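Local coordinates for aminopeptidase YwaD (Bacillus subtilis, PDB 6HC6), which removes N-terminal amino acids, notably arginine, lysine and leucine, from peptides with the help of two zinc ions per subunit, at residues F92-R97 and E294-L299; A67-S72 and Q225-I230; Q112-S117 and P187-N192; K88-N93 and S302-H307. All coordinates share one frame; numbering follows the deposited sequence.

Overall arrangement
The four contacts show how chemistry follows position in a two-sheet zinc aminopeptidase. Interactions 1 and 4 both use strand 86-93, the edge of the eight-stranded sheet, and share F92: one is an apolar surface contact with the zinc-bearing loop, the other a partly buried meeting of rings and waters with helix 299-306. Interaction 2, the buried one, sets helix 67-82 against strand 226-234, the sheet neighbour of strand 86-93, and relies on charged and amide groups instead. Interaction 3 belongs to the other sheet, where two turns meet through small apolar groups and waters; it touches interaction 1 at P95 and has no contact with interactions 2 or 4.

Interaction 1: residues F92-R97 and E294-L299; sequences FNIPDR and EELGLL. With ZN (zinc ion), chain E.
F92, I94 and P95 lie along one side of L299, the residue most deeply covered here. L299 CD1, a delta methyl, comes up against the ring carbon CD of P95 at 3.6 Å and lies 3.9 Å from I94 CG2, the leucine and isoleucine crossing at about a right angle. With CG between the backbone N and the carbonyl carbon (chi1 54°), the buried F92 ring lies against the backbone of L299: the carbonyl O is over one ring face, and F92 CE2 is 4.0 Å from L299 CB. Swapping F92 for an alanine would probably leave that L299 carbonyl and CB without the surface they rest on and open a gap beside the edge strand. Segment 92-97 carries the chain from the eight-stranded sheet of the M28 peptidase fold to strand 97-104 of the second sheet, while segment 294-299 is the loop between strand 285-291 and helix 299-306, with L298 at the N-cap. In this loop E294 O accepts from both G297 N and L298 N, and the backbone angles of G297 suit glycine. E295 grips one zinc ion through both carboxylate oxygens, OE1 at 2.3 Å and OE2 at 2.2 Å; D262, H401 and E452 share the metal. Water 1, also on the zinc, donates to E294 OE2 over 2.7 Å. Toward the solvent side, where P95 is exposed, L296 CD1 adds only single methyl contacts, with I94 CD1 at 4.0 Å and P95 CD at 4.5 Å.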
loop_
_atom_site.group_PDB
_atom_site.type_symbol
_atom_site.label_atom_id
_atom_site.label_comp_id
_atom_site.label_asym_id
_atom_site.label_seq_id
_atom_site.Cartn_x
_atom_site.Cartn_y
_atom_site.Cartn_z
ATOM N N PHE A 92 12.862 -9.675 -4.217
ATOM C CA PHE A 92 12.174 -10.705 -3.449
ATOM C C PHE A 92 11.005 -11.250 -4.254
ATOM O O PHE A 92 10.413 -10.540 -5.066
ATOM C CB PHE A 92 11.675 -10.171 -2.100
ATOM C CG PHE A 92 10.813 -8.950 -2.208
ATOM C CD1 PHE A 92 11.383 -7.676 -2.256
ATOM C CD2 PHE A 92 9.428 -9.063 -2.223
ATOM C CE1 PHE A 92 10.580 -6.535 -2.347
ATOM C CE2 PHE A 92 8.612 -7.924 -2.314
ATOM C CZ PHE A 92 9.187 -6.666 -2.386
ATOM N N ASN A 93 10.683 -12.521 -4.022
ATOM C CA ASN A 93 9.568 -13.152 -4.713
ATOM C C ASN A 93 8.236 -12.687 -4.130
ATOM O O ASN A 93 8.115 -12.406 -2.934
ATOM C CB ASN A 93 9.653 -14.676 -4.619
ATOM C CG ASN A 93 10.912 -15.236 -5.251
ATOM O OD1 ASN A 93 11.544 -14.596 -6.088
ATOM N ND2 ASN A 93 11.269 -16.454 -4.864
ATOM N N ILE A 94 7.230 -12.598 -4.992
ATOM C CA ILE A 94 5.882 -12.260 -4.538
ATOM C C ILE A 94 4.909 -13.265 -5.148
ATOM O O ILE A 94 5.305 -14.032 -6.040
ATOM C CB ILE A 94 5.497 -10.817 -4.908
ATOM C CG1 ILE A 94 5.398 -10.654 -6.423
ATOM C CG2 ILE A 94 6.444 -9.796 -4.267
ATOM C CD1 ILE A 94 4.931 -9.279 -6.846
ATOM N N PRO A 95 3.647 -13.312 -4.709
ATOM C CA PRO A 95 2.725 -14.330 -5.233
ATOM C C PRO A 95 2.447 -14.183 -6.724
ATOM O O PRO A 95 2.663 -13.135 -7.336
ATOM C CB PRO A 95 1.446 -14.100 -4.422
ATOM C CG PRO A 95 1.913 -13.476 -3.165
ATOM C CD PRO A 95 3.048 -12.589 -3.569
ATOM N N ASP A 96 1.946 -15.271 -7.305
ATOM C CA ASP A 96 1.465 -15.229 -8.674
ATOM C C ASP A 96 0.401 -14.149 -8.823
ATOM O O ASP A 96 -0.344 -13.836 -7.889
ATOM C CB ASP A 96 0.885 -16.580 -9.091
ATOM C CG ASP A 96 1.909 -17.703 -9.056
ATOM O OD1 ASP A 96 3.126 -17.424 -9.119
ATOM O OD2 ASP A 96 1.485 -18.878 -8.989
ATOM N N ARG A 97 0.356 -13.563 -10.010
ATOM C CA ARG A 97 -0.591 -12.512 -10.332
ATOM C C ARG A 97 -1.678 -13.115 -11.207
ATOM O O ARG A 97 -1.377 -13.782 -12.200
ATOM C CB ARG A 97 0.111 -11.361 -11.053
ATOM C CG ARG A 97 -0.828 -10.253 -11.519
ATOM C CD ARG A 97 -0.039 -9.041 -12.005
ATOM N NE ARG A 97 1.202 -9.418 -12.685
ATOM C CZ ARG A 97 1.365 -9.439 -14.006
ATOM N NH1 ARG A 97 0.362 -9.110 -14.811
ATOM N NH2 ARG A 97 2.535 -9.792 -14.524
ATOM N N GLU A 294 3.920 -3.065 -1.490
ATOM C CA GLU A 294 3.170 -2.807 -0.259
ATOM C C GLU A 294 1.689 -3.147 -0.396
ATOM O O GLU A 294 1.046 -3.531 0.589
ATOM C CB GLU A 294 3.319 -1.341 0.132
ATOM C CG GLU A 294 2.668 -0.937 1.463
ATOM C CD GLU A 294 1.181 -0.654 1.369
ATOM O OE1 GLU A 294 0.507 -0.729 2.421
ATOM O OE2 GLU A 294 0.680 -0.394 0.254
ATOM N N GLU A 295 1.121 -2.980 -1.588
ATOM C CA GLU A 295 -0.321 -3.110 -1.717
ATOM C C GLU A 295 -0.761 -4.558 -1.618
ATOM O O GLU A 295 -1.953 -4.816 -1.441
ATOM C CB GLU A 295 -0.813 -2.488 -3.039
ATOM C CG GLU A 295 -0.561 -0.971 -3.185
ATOM C CD GLU A 295 -1.522 -0.097 -2.342
ATOM O OE1 GLU A 295 -2.252 -0.621 -1.478
ATOM O OE2 GLU A 295 -1.513 1.131 -2.540
ATOM N N LEU A 296 0.176 -5.495 -1.702
ATOM C CA LEU A 296 -0.120 -6.908 -1.554
ATOM C C LEU A 296 -0.022 -7.374 -0.113
ATOM O O LEU A 296 -0.172 -8.573 0.144
ATOM C CB LEU A 296 0.830 -7.732 -2.422
ATOM C CG LEU A 296 0.692 -7.529 -3.928
ATOM C CD1 LEU A 296 1.688 -8.452 -4.623
ATOM C CD2 LEU A 296 -0.732 -7.900 -4.345
ATOM N N GLY A 297 0.254 -6.468 0.823
ATOM C CA GLY A 297 0.352 -6.857 2.216
ATOM C C GLY A 297 1.730 -6.597 2.803
ATOM O O GLY A 297 2.264 -7.436 3.535
ATOM N N LEU A 298 2.314 -5.438 2.491
ATOM C CA LEU A 298 3.585 -5.026 3.081
ATOM C C LEU A 298 4.709 -5.983 2.701
ATOM O O LEU A 298 5.590 -6.267 3.504
ATOM C CB LEU A 298 3.485 -4.924 4.612
ATOM C CG LEU A 298 2.211 -4.298 5.166
ATOM C CD1 LEU A 298 2.296 -4.131 6.692
ATOM C CD2 LEU A 298 1.963 -2.943 4.468
ATOM N N LEU A 299 4.680 -6.501 1.470
ATOM C CA LEU A 299 5.609 -7.590 1.160
ATOM C C LEU A 299 7.054 -7.116 1.125
ATOM O O LEU A 299 7.962 -7.865 1.516
ATOM C CB LEU A 299 5.241 -8.244 -0.168
ATOM C CG LEU A 299 3.867 -8.915 -0.163
ATOM C CD1 LEU A 299 3.685 -9.722 -1.445
ATOM C CD2 LEU A 299 3.681 -9.801 1.070
HETATM ZN ZN ZN E . -2.947 1.558 -0.964
HETATM O O HOH W 1 -1.085 1.678 0.389
#

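Interaction 2: residues A67-S72 and Q225-I230; sequences AAEKKS and QTSQNI
E69 and K70 reach strand 226-230 by different routes: the glutamate runs out extended, CG opposite its backbone N (chi1 -168°), whereas the lysine bends at chi2 and chi4 so that its ammonium swings back to the strand. There K70 NZ donates to T226 OG1 at 2.8 Å and to Q228 OE1 at 3.0 Å, the latter in the plane of the amide carbonyl, with a weak third bond to T226 O. A methionine in place of K70 would probably leave T226 OG1 and Q228 OE1 without this donor and the Q228 amide freer to turn. S227 OG donates to E69 OE2 over 2.7 Å, coming from above the carboxylate plane. The E69 carboxylate and Q228 amide planes stand 80° apart; water 2 accepts from Q228 NE2 at 3.0 Å but lies too close to E69 OE2 for that approach to be read with confidence. Beyond the pair of segments, G65 N also donates to OE2, while OE1 takes the N-H of A293, tying the helix to the start of the zinc loop. The axes of helix 67-72 and strand 226-230 run at 20° to each other; helix 67-82 covers the mixed sheet of the M28 alpha/beta fold.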
loop_
_atom_site.group_PDB
_atom_site.type_symbol
_atom_site.label_atom_id
_atom_site.label_comp_id
_atom_site.label_asym_id
_atom_site.label_seq_id
_atom_site.Cartn_x
_atom_site.Cartn_y
_atom_site.Cartn_z
ATOM N N ALA A 67 6.140 -4.637 -15.075
ATOM C CA ALA A 67 7.167 -3.830 -15.710
ATOM C C ALA A 67 7.133 -2.381 -15.235
ATOM O O ALA A 67 8.189 -1.748 -15.103
ATOM C CB ALA A 67 7.006 -3.915 -17.228
ATOM N N ALA A 68 5.943 -1.840 -14.957
ATOM C CA ALA A 68 5.866 -0.463 -14.471
ATOM C C ALA A 68 6.532 -0.317 -13.109
ATOM O O ALA A 68 7.199 0.689 -12.840
ATOM C CB ALA A 68 4.411 -0.002 -14.393
ATOM N N GLU A 69 6.352 -1.296 -12.225
ATOM C CA GLU A 69 7.026 -1.202 -10.938
ATOM C C GLU A 69 8.535 -1.325 -11.114
ATOM O O GLU A 69 9.300 -0.613 -10.456
ATOM C CB GLU A 69 6.500 -2.256 -9.962
ATOM C CG GLU A 69 6.969 -2.014 -8.511
ATOM C CD GLU A 69 6.725 -3.188 -7.583
ATOM O OE1 GLU A 69 6.292 -2.953 -6.432
ATOM O OE2 GLU A 69 6.986 -4.344 -7.976
ATOM N N LYS A 70 8.980 -2.194 -12.022
ATOM C CA LYS A 70 10.417 -2.339 -12.236
ATOM C C LYS A 70 11.009 -1.071 -12.844
ATOM O O LYS A 70 12.089 -0.628 -12.437
ATOM C CB LYS A 70 10.691 -3.576 -13.095
ATOM C CG LYS A 70 10.772 -4.840 -12.209
ATOM C CD LYS A 70 10.179 -6.087 -12.821
ATOM C CE LYS A 70 9.817 -7.122 -11.740
ATOM N NZ LYS A 70 10.970 -7.516 -10.863
ATOM N N LYS A 71 10.305 -0.461 -13.804
ATOM C CA LYS A 71 10.742 0.818 -14.361
ATOM C C LYS A 71 10.848 1.873 -13.268
ATOM O O LYS A 71 11.806 2.659 -13.237
ATOM C CB LYS A 71 9.761 1.269 -15.446
ATOM C CG LYS A 71 10.276 2.331 -16.391
ATOM C CD LYS A 71 9.652 2.157 -17.769
ATOM C CE LYS A 71 10.099 3.246 -18.733
ATOM N NZ LYS A 71 9.348 4.516 -18.506
ATOM N N SER A 72 9.872 1.894 -12.355
ATOM C CA SER A 72 9.898 2.851 -11.255
ATOM C C SER A 72 11.090 2.617 -10.343
ATOM O O SER A 72 11.704 3.575 -9.855
ATOM C CB SER A 72 8.601 2.758 -10.447
ATOM O OG SER A 72 7.489 2.962 -11.277
ATOM N N GLN A 225 6.752 -14.139 -10.267
ATOM C CA GLN A 225 6.624 -12.717 -9.975
ATOM C C GLN A 225 7.616 -12.293 -8.907
ATOM O O GLN A 225 7.821 -12.998 -7.918
ATOM C CB GLN A 225 5.209 -12.390 -9.496
ATOM C CG GLN A 225 4.130 -12.785 -10.485
ATOM C CD GLN A 225 4.189 -11.974 -11.761
ATOM O OE1 GLN A 225 3.796 -10.817 -11.780
ATOM N NE2 GLN A 225 4.651 -12.593 -12.844
ATOM N N THR A 226 8.216 -11.125 -9.104
ATOM C CA THR A 226 9.174 -10.581 -8.158
ATOM C C THR A 226 8.959 -9.082 -8.037
ATOM O O THR A 226 8.474 -8.431 -8.962
ATOM C CB THR A 226 10.623 -10.840 -8.585
ATOM O OG1 THR A 226 10.889 -10.146 -9.811
ATOM C CG2 THR A 226 10.870 -12.320 -8.787
ATOM N N SER A 227 9.332 -8.544 -6.888
ATOM C CA SER A 227 9.347 -7.102 -6.706
ATOM C C SER A 227 10.702 -6.716 -6.138
ATOM O O SER A 227 11.609 -7.551 -6.080
ATOM C CB SER A 227 8.212 -6.654 -5.794
ATOM O OG SER A 227 8.163 -5.232 -5.709
ATOM N N GLN A 228 10.866 -5.463 -5.722
ATOM C CA GLN A 228 12.163 -5.077 -5.198
ATOM C C GLN A 228 12.011 -3.846 -4.326
ATOM O O GLN A 228 11.058 -3.071 -4.460
ATOM C CB GLN A 228 13.181 -4.815 -6.313
ATOM C CG GLN A 228 12.700 -3.857 -7.394
ATOM C CD GLN A 228 11.644 -4.479 -8.285
ATOM O OE1 GLN A 228 11.773 -5.624 -8.721
ATOM N NE2 GLN A 228 10.561 -3.742 -8.521
ATOM N N ASN A 229 12.967 -3.692 -3.420
ATOM C CA ASN A 229 13.110 -2.500 -2.605
ATOM C C ASN A 229 14.352 -1.765 -3.082
ATOM O O ASN A 229 15.309 -2.384 -3.559
ATOM C CB ASN A 229 13.264 -2.847 -1.118
ATOM C CG ASN A 229 12.111 -3.669 -0.587
ATOM O OD1 ASN A 229 10.959 -3.420 -0.928
ATOM N ND2 ASN A 229 12.412 -4.650 0.253
ATOM N N ILE A 230 14.324 -0.446 -2.973
ATOM C CA ILE A 230 15.467 0.386 -3.345
ATOM C C ILE A 230 15.942 1.083 -2.085
ATOM O O ILE A 230 15.192 1.860 -1.480
ATOM C CB ILE A 230 15.110 1.394 -4.446
ATOM C CG1 ILE A 230 14.534 0.660 -5.658
ATOM C CG2 ILE A 230 16.355 2.177 -4.870
ATOM C CD1 ILE A 230 13.048 0.642 -5.693
HETATM O O HOH W 2 8.354 -5.268 -9.771
#

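Interaction 3: residues Q112-S117 and P187-N192; sequences QAASGS and PNLSGN
Two beta turns face each other beside the seven-stranded sheet that includes the PA-domain strands: type II from A114 to S117 and type I' from L189 to N192. The methyl of A114 is the apolar centre: its CB lies 3.7 Å from L189 CD1 and equally near P187 CG, and comes up against P187 O. P187 CD lies 3.2 Å from Q112 O, at the end of strand 107-113. S117 OG braces the first turn from within, donating to A114 O at 2.7 Å, in the carbonyl plane and on a lone pair, an acceptor it shares with S117 N; just ahead of the second, N188 OD1 accepts from S190 N over 2.8 Å, an Asx turn. The backbone angles of G116 call for glycine, and a CB there would also clash with N192 O. S115 O accepts a hydrogen bond from each of two waters. Water 3, 2.6 Å from S115 O, accepts in turn from L189 N, and water 4 donates also to N192 O, at 2.6 Å. With no direct hydrogen bond across, the two turns are matched by shape at A114, and their facing carbonyls are reconciled by water.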
loop_
_atom_site.group_PDB
_atom_site.type_symbol
_atom_site.label_atom_id
_atom_site.label_comp_id
_atom_site.label_asym_id
_atom_site.label_seq_id
_atom_site.Cartn_x
_atom_site.Cartn_y
_atom_site.Cartn_z
ATOM N N GLN A 112 -11.472 -7.976 -10.839
ATOM C CA GLN A 112 -10.146 -7.983 -10.235
ATOM C C GLN A 112 -10.032 -9.269 -9.441
ATOM O O GLN A 112 -10.871 -9.539 -8.576
ATOM C CB GLN A 112 -9.928 -6.766 -9.333
ATOM C CG GLN A 112 -9.424 -5.556 -10.079
ATOM C CD GLN A 112 -7.916 -5.498 -10.079
ATOM O OE1 GLN A 112 -7.309 -5.074 -9.099
ATOM N NE2 GLN A 112 -7.299 -5.953 -11.167
ATOM N N ALA A 113 -9.012 -10.063 -9.744
ATOM C CA ALA A 113 -8.845 -11.359 -9.118
ATOM C C ALA A 113 -8.074 -11.207 -7.817
ATOM O O ALA A 113 -7.183 -10.360 -7.701
ATOM C CB ALA A 113 -8.122 -12.323 -10.055
ATOM N N ALA A 114 -8.438 -12.017 -6.834
ATOM C CA ALA A 114 -7.805 -11.943 -5.528
ATOM C C ALA A 114 -6.461 -12.662 -5.558
ATOM O O ALA A 114 -6.375 -13.828 -5.954
ATOM C CB ALA A 114 -8.709 -12.557 -4.463
ATOM N N SER A 115 -5.411 -11.961 -5.149
ATOM C CA SER A 115 -4.123 -12.610 -4.969
ATOM C C SER A 115 -4.269 -13.784 -4.007
ATOM O O SER A 115 -4.952 -13.691 -2.984
ATOM C CB SER A 115 -3.101 -11.596 -4.446
ATOM O OG SER A 115 -1.828 -12.187 -4.271
ATOM N N GLY A 116 -3.657 -14.909 -4.361
ATOM C CA GLY A 116 -3.752 -16.102 -3.550
ATOM C C GLY A 116 -4.930 -17.002 -3.850
ATOM O O GLY A 116 -5.140 -17.978 -3.120
ATOM N N SER A 117 -5.716 -16.706 -4.882
ATOM C CA SER A 117 -6.797 -17.599 -5.277
ATOM C C SER A 117 -6.381 -18.372 -6.526
ATOM O O SER A 117 -5.301 -18.169 -7.080
ATOM C CB SER A 117 -8.105 -16.830 -5.487
ATOM O OG SER A 117 -8.021 -15.915 -6.565
ATOM N N PRO A 187 -11.025 -8.309 -4.151
ATOM C CA PRO A 187 -11.454 -9.076 -2.953
ATOM C C PRO A 187 -10.272 -9.646 -2.174
ATOM O O PRO A 187 -10.041 -10.866 -2.135
ATOM C CB PRO A 187 -12.346 -10.162 -3.563
ATOM C CG PRO A 187 -11.751 -10.411 -4.909
ATOM C CD PRO A 187 -11.197 -9.084 -5.395
ATOM N N ASN A 188 -9.525 -8.743 -1.528
ATOM C CA ASN A 188 -8.301 -9.081 -0.794
ATOM C C ASN A 188 -8.552 -10.164 0.253
ATOM O O ASN A 188 -9.415 -10.021 1.121
ATOM C CB ASN A 188 -7.755 -7.809 -0.134
ATOM C CG ASN A 188 -6.380 -7.994 0.510
ATOM O OD1 ASN A 188 -6.042 -9.066 1.021
ATOM N ND2 ASN A 188 -5.587 -6.925 0.507
ATOM N N LEU A 189 -7.755 -11.233 0.195
ATOM C CA LEU A 189 -7.961 -12.407 1.037
ATOM C C LEU A 189 -7.123 -12.393 2.317
ATOM O O LEU A 189 -6.947 -13.448 2.938
ATOM C CB LEU A 189 -7.671 -13.676 0.225
ATOM C CG LEU A 189 -8.661 -13.893 -0.928
ATOM C CD1 LEU A 189 -8.218 -15.038 -1.815
ATOM C CD2 LEU A 189 -10.060 -14.164 -0.378
ATOM N N SER A 190 -6.630 -11.225 2.740
ATOM C CA SER A 190 -5.895 -11.095 4.007
ATOM C C SER A 190 -4.699 -12.041 4.055
ATOM O O SER A 190 -4.363 -12.587 5.109
ATOM C CB SER A 190 -6.804 -11.334 5.220
ATOM O OG SER A 190 -7.933 -10.473 5.242
ATOM N N GLY A 191 -4.057 -12.246 2.907
ATOM C CA GLY A 191 -2.893 -13.104 2.832
ATOM C C GLY A 191 -3.172 -14.590 2.872
ATOM O O GLY A 191 -2.218 -15.380 2.857
ATOM N N ASN A 192 -4.435 -15.003 2.927
ATOM C CA ASN A 192 -4.744 -16.422 2.935
ATOM C C ASN A 192 -4.780 -16.970 1.514
ATOM O O ASN A 192 -4.913 -16.236 0.531
ATOM C CB ASN A 192 -6.078 -16.679 3.624
ATOM C CG ASN A 192 -6.068 -16.285 5.085
ATOM O OD1 ASN A 192 -6.545 -15.211 5.454
ATOM N ND2 ASN A 192 -5.529 -17.157 5.928
HETATM O O HOH W 3 -5.821 -11.521 -1.792
HETATM O O HOH W 4 -3.855 -13.970 -0.322
#

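Interaction 4: residues K88-N93 and S302-H307; sequences KVQRFN and SHYVDH
H303 and F92 make the ring contacts: with its CG trans to the backbone N (chi1 -178°), H303 extends its imidazole from helix 299-306 toward the strand, where F92 CB makes a CH-pi contact over the face, 3.5 Å from the ring centroid and 11° off the normal. The F92 and H303 rings themselves are nearly parallel but slid apart, centroids 5.2 Å from each other, so little overlap results. H307 CD2 covers the opposite imidazole face. Amide contacts follow: the extended Q90 brings its CD to the edge of the imidazole, 3.5 Å from H303 CD2, the amide plane standing at 90° to the ring. Q90 OE1 also lies at the edge of the Y304 ring, 3.3 Å from CD1, while its hydrogen bond goes to N229 ND2 on the neighbouring strand; Y304 OH bonds to R287. Water supplies the third kind. Water 5 accepts from Q90 NE2 at 3.0 Å and donates to Y304 O, and water 6 joins R91 O to H303 NE2, 2.8 Å from the latter. The edge strand and helix therefore meet without a direct hydrogen bond: F92 CB and H307 CD2 cover the two faces of the H303 imidazole, while waters carry the polar link across.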
loop_
_atom_site.group_PDB
_atom_site.type_symbol
_atom_site.label_atom_id
_atom_site.label_comp_id
_atom_site.label_asym_id
_atom_site.label_seq_id
_atom_site.Cartn_x
_atom_site.Cartn_y
_atom_site.Cartn_z
ATOM N N LYS A 88 21.343 0.081 -3.081
ATOM C CA LYS A 88 21.234 -1.328 -3.432
ATOM C C LYS A 88 19.795 -1.624 -3.815
ATOM O O LYS A 88 18.864 -0.988 -3.313
ATOM C CB LYS A 88 21.672 -2.254 -2.289
ATOM C CG LYS A 88 23.010 -1.880 -1.634
ATOM C CD LYS A 88 24.155 -2.793 -2.045
ATOM C CE LYS A 88 25.392 -2.575 -1.164
ATOM N NZ LYS A 88 26.107 -1.295 -1.479
ATOM N N VAL A 89 19.624 -2.580 -4.727
ATOM C CA VAL A 89 18.315 -3.090 -5.111
ATOM C C VAL A 89 18.168 -4.459 -4.472
ATOM O O VAL A 89 18.986 -5.359 -4.712
ATOM C CB VAL A 89 18.143 -3.166 -6.635
ATOM C CG1 VAL A 89 16.771 -3.777 -6.988
ATOM C CG2 VAL A 89 18.276 -1.784 -7.254
ATOM N N GLN A 90 17.151 -4.608 -3.635
ATOM C CA GLN A 90 16.887 -5.848 -2.921
ATOM C C GLN A 90 15.669 -6.514 -3.555
ATOM O O GLN A 90 14.554 -6.007 -3.438
ATOM C CB GLN A 90 16.654 -5.568 -1.438
ATOM C CG GLN A 90 16.229 -6.775 -0.630
ATOM C CD GLN A 90 15.998 -6.429 0.831
ATOM O OE1 GLN A 90 15.062 -5.707 1.167
ATOM N NE2 GLN A 90 16.862 -6.941 1.706
ATOM N N ARG A 91 15.877 -7.663 -4.194
ATOM C CA ARG A 91 14.789 -8.352 -4.884
ATOM C C ARG A 91 14.154 -9.427 -4.003
ATOM O O ARG A 91 14.805 -10.012 -3.136
ATOM C CB ARG A 91 15.305 -8.975 -6.183
ATOM C CG ARG A 91 16.002 -7.967 -7.075
ATOM C CD ARG A 91 16.289 -8.519 -8.469
ATOM N NE ARG A 91 16.993 -7.534 -9.286
ATOM C CZ ARG A 91 16.401 -6.549 -9.955
ATOM N NH1 ARG A 91 15.080 -6.418 -9.929
ATOM N NH2 ARG A 91 17.132 -5.696 -10.661
ATOM N N PHE A 92 12.862 -9.675 -4.217
ATOM C CA PHE A 92 12.174 -10.705 -3.449
ATOM C C PHE A 92 11.005 -11.250 -4.254
ATOM O O PHE A 92 10.413 -10.540 -5.066
ATOM C CB PHE A 92 11.675 -10.171 -2.100
ATOM C CG PHE A 92 10.813 -8.950 -2.208
ATOM C CD1 PHE A 92 11.383 -7.676 -2.256
ATOM C CD2 PHE A 92 9.428 -9.063 -2.223
ATOM C CE1 PHE A 92 10.580 -6.535 -2.347
ATOM C CE2 PHE A 92 8.612 -7.924 -2.314
ATOM C CZ PHE A 92 9.187 -6.666 -2.386
ATOM N N ASN A 93 10.683 -12.521 -4.022
ATOM C CA ASN A 93 9.568 -13.152 -4.713
ATOM C C ASN A 93 8.236 -12.687 -4.130
ATOM O O ASN A 93 8.115 -12.406 -2.934
ATOM C CB ASN A 93 9.653 -14.676 -4.619
ATOM C CG ASN A 93 10.912 -15.236 -5.251
ATOM O OD1 ASN A 93 11.544 -14.596 -6.088
ATOM N ND2 ASN A 93 11.269 -16.454 -4.864
ATOM N N SER A 302 8.152 -6.164 4.817
ATOM C CA SER A 302 8.295 -7.411 5.567
ATOM C C SER A 302 9.575 -8.139 5.174
ATOM O O SER A 302 10.323 -8.609 6.036
ATOM C CB SER A 302 7.084 -8.319 5.343
ATOM O OG SER A 302 5.925 -7.764 5.938
ATOM N N HIS A 303 9.840 -8.245 3.869
ATOM C CA HIS A 303 11.088 -8.857 3.422
ATOM C C HIS A 303 12.286 -8.107 3.984
ATOM O O HIS A 303 13.232 -8.715 4.498
ATOM C CB HIS A 303 11.158 -8.874 1.897
ATOM C CG HIS A 303 12.390 -9.536 1.362
ATOM N ND1 HIS A 303 12.472 -10.897 1.161
ATOM C CD2 HIS A 303 13.591 -9.027 0.996
ATOM C CE1 HIS A 303 13.669 -11.199 0.688
ATOM N NE2 HIS A 303 14.368 -10.082 0.581
ATOM N N TYR A 304 12.256 -6.776 3.889
ATOM C CA TYR A 304 13.389 -5.966 4.326
ATOM C C TYR A 304 13.672 -6.170 5.806
ATOM O O TYR A 304 14.815 -6.444 6.202
ATOM C CB TYR A 304 13.127 -4.483 4.041
ATOM C CG TYR A 304 14.308 -3.634 4.441
ATOM C CD1 TYR A 304 15.403 -3.515 3.602
ATOM C CD2 TYR A 304 14.363 -3.011 5.687
ATOM C CE1 TYR A 304 16.513 -2.781 3.974
ATOM C CE2 TYR A 304 15.483 -2.274 6.072
ATOM C CZ TYR A 304 16.546 -2.161 5.200
ATOM O OH TYR A 304 17.658 -1.417 5.536
ATOM N N VAL A 305 12.651 -6.017 6.650
ATOM C CA VAL A 305 12.880 -6.147 8.087
ATOM C C VAL A 305 13.275 -7.573 8.431
ATOM O O VAL A 305 14.121 -7.805 9.304
ATOM C CB VAL A 305 11.635 -5.694 8.874
ATOM C CG1 VAL A 305 11.795 -6.019 10.362
ATOM C CG2 VAL A 305 11.387 -4.194 8.654
ATOM N N ASP A 306 12.667 -8.554 7.755
ATOM C CA ASP A 306 13.006 -9.946 8.040
ATOM C C ASP A 306 14.475 -10.226 7.798
ATOM O O ASP A 306 15.049 -11.108 8.447
ATOM C CB ASP A 306 12.157 -10.882 7.183
ATOM C CG ASP A 306 10.749 -11.040 7.713
ATOM O OD1 ASP A 306 10.504 -10.649 8.876
ATOM O OD2 ASP A 306 9.888 -11.551 6.962
ATOM N N HIS A 307 15.102 -9.504 6.876
ATOM C CA HIS A 307 16.482 -9.779 6.512
ATOM C C HIS A 307 17.481 -8.850 7.195
ATOM O O HIS A 307 18.678 -8.922 6.894
ATOM C CB HIS A 307 16.643 -9.729 4.993
ATOM C CG HIS A 307 16.106 -10.946 4.306
ATOM N ND1 HIS A 307 16.915 -11.976 3.877
ATOM C CD2 HIS A 307 14.836 -11.310 3.999
ATOM C CE1 HIS A 307 16.169 -12.918 3.327
ATOM N NE2 HIS A 307 14.905 -12.538 3.387
HETATM O O HOH W 5 17.119 -6.265 4.612
HETATM O O HOH W 6 16.814 -10.181 -0.673
#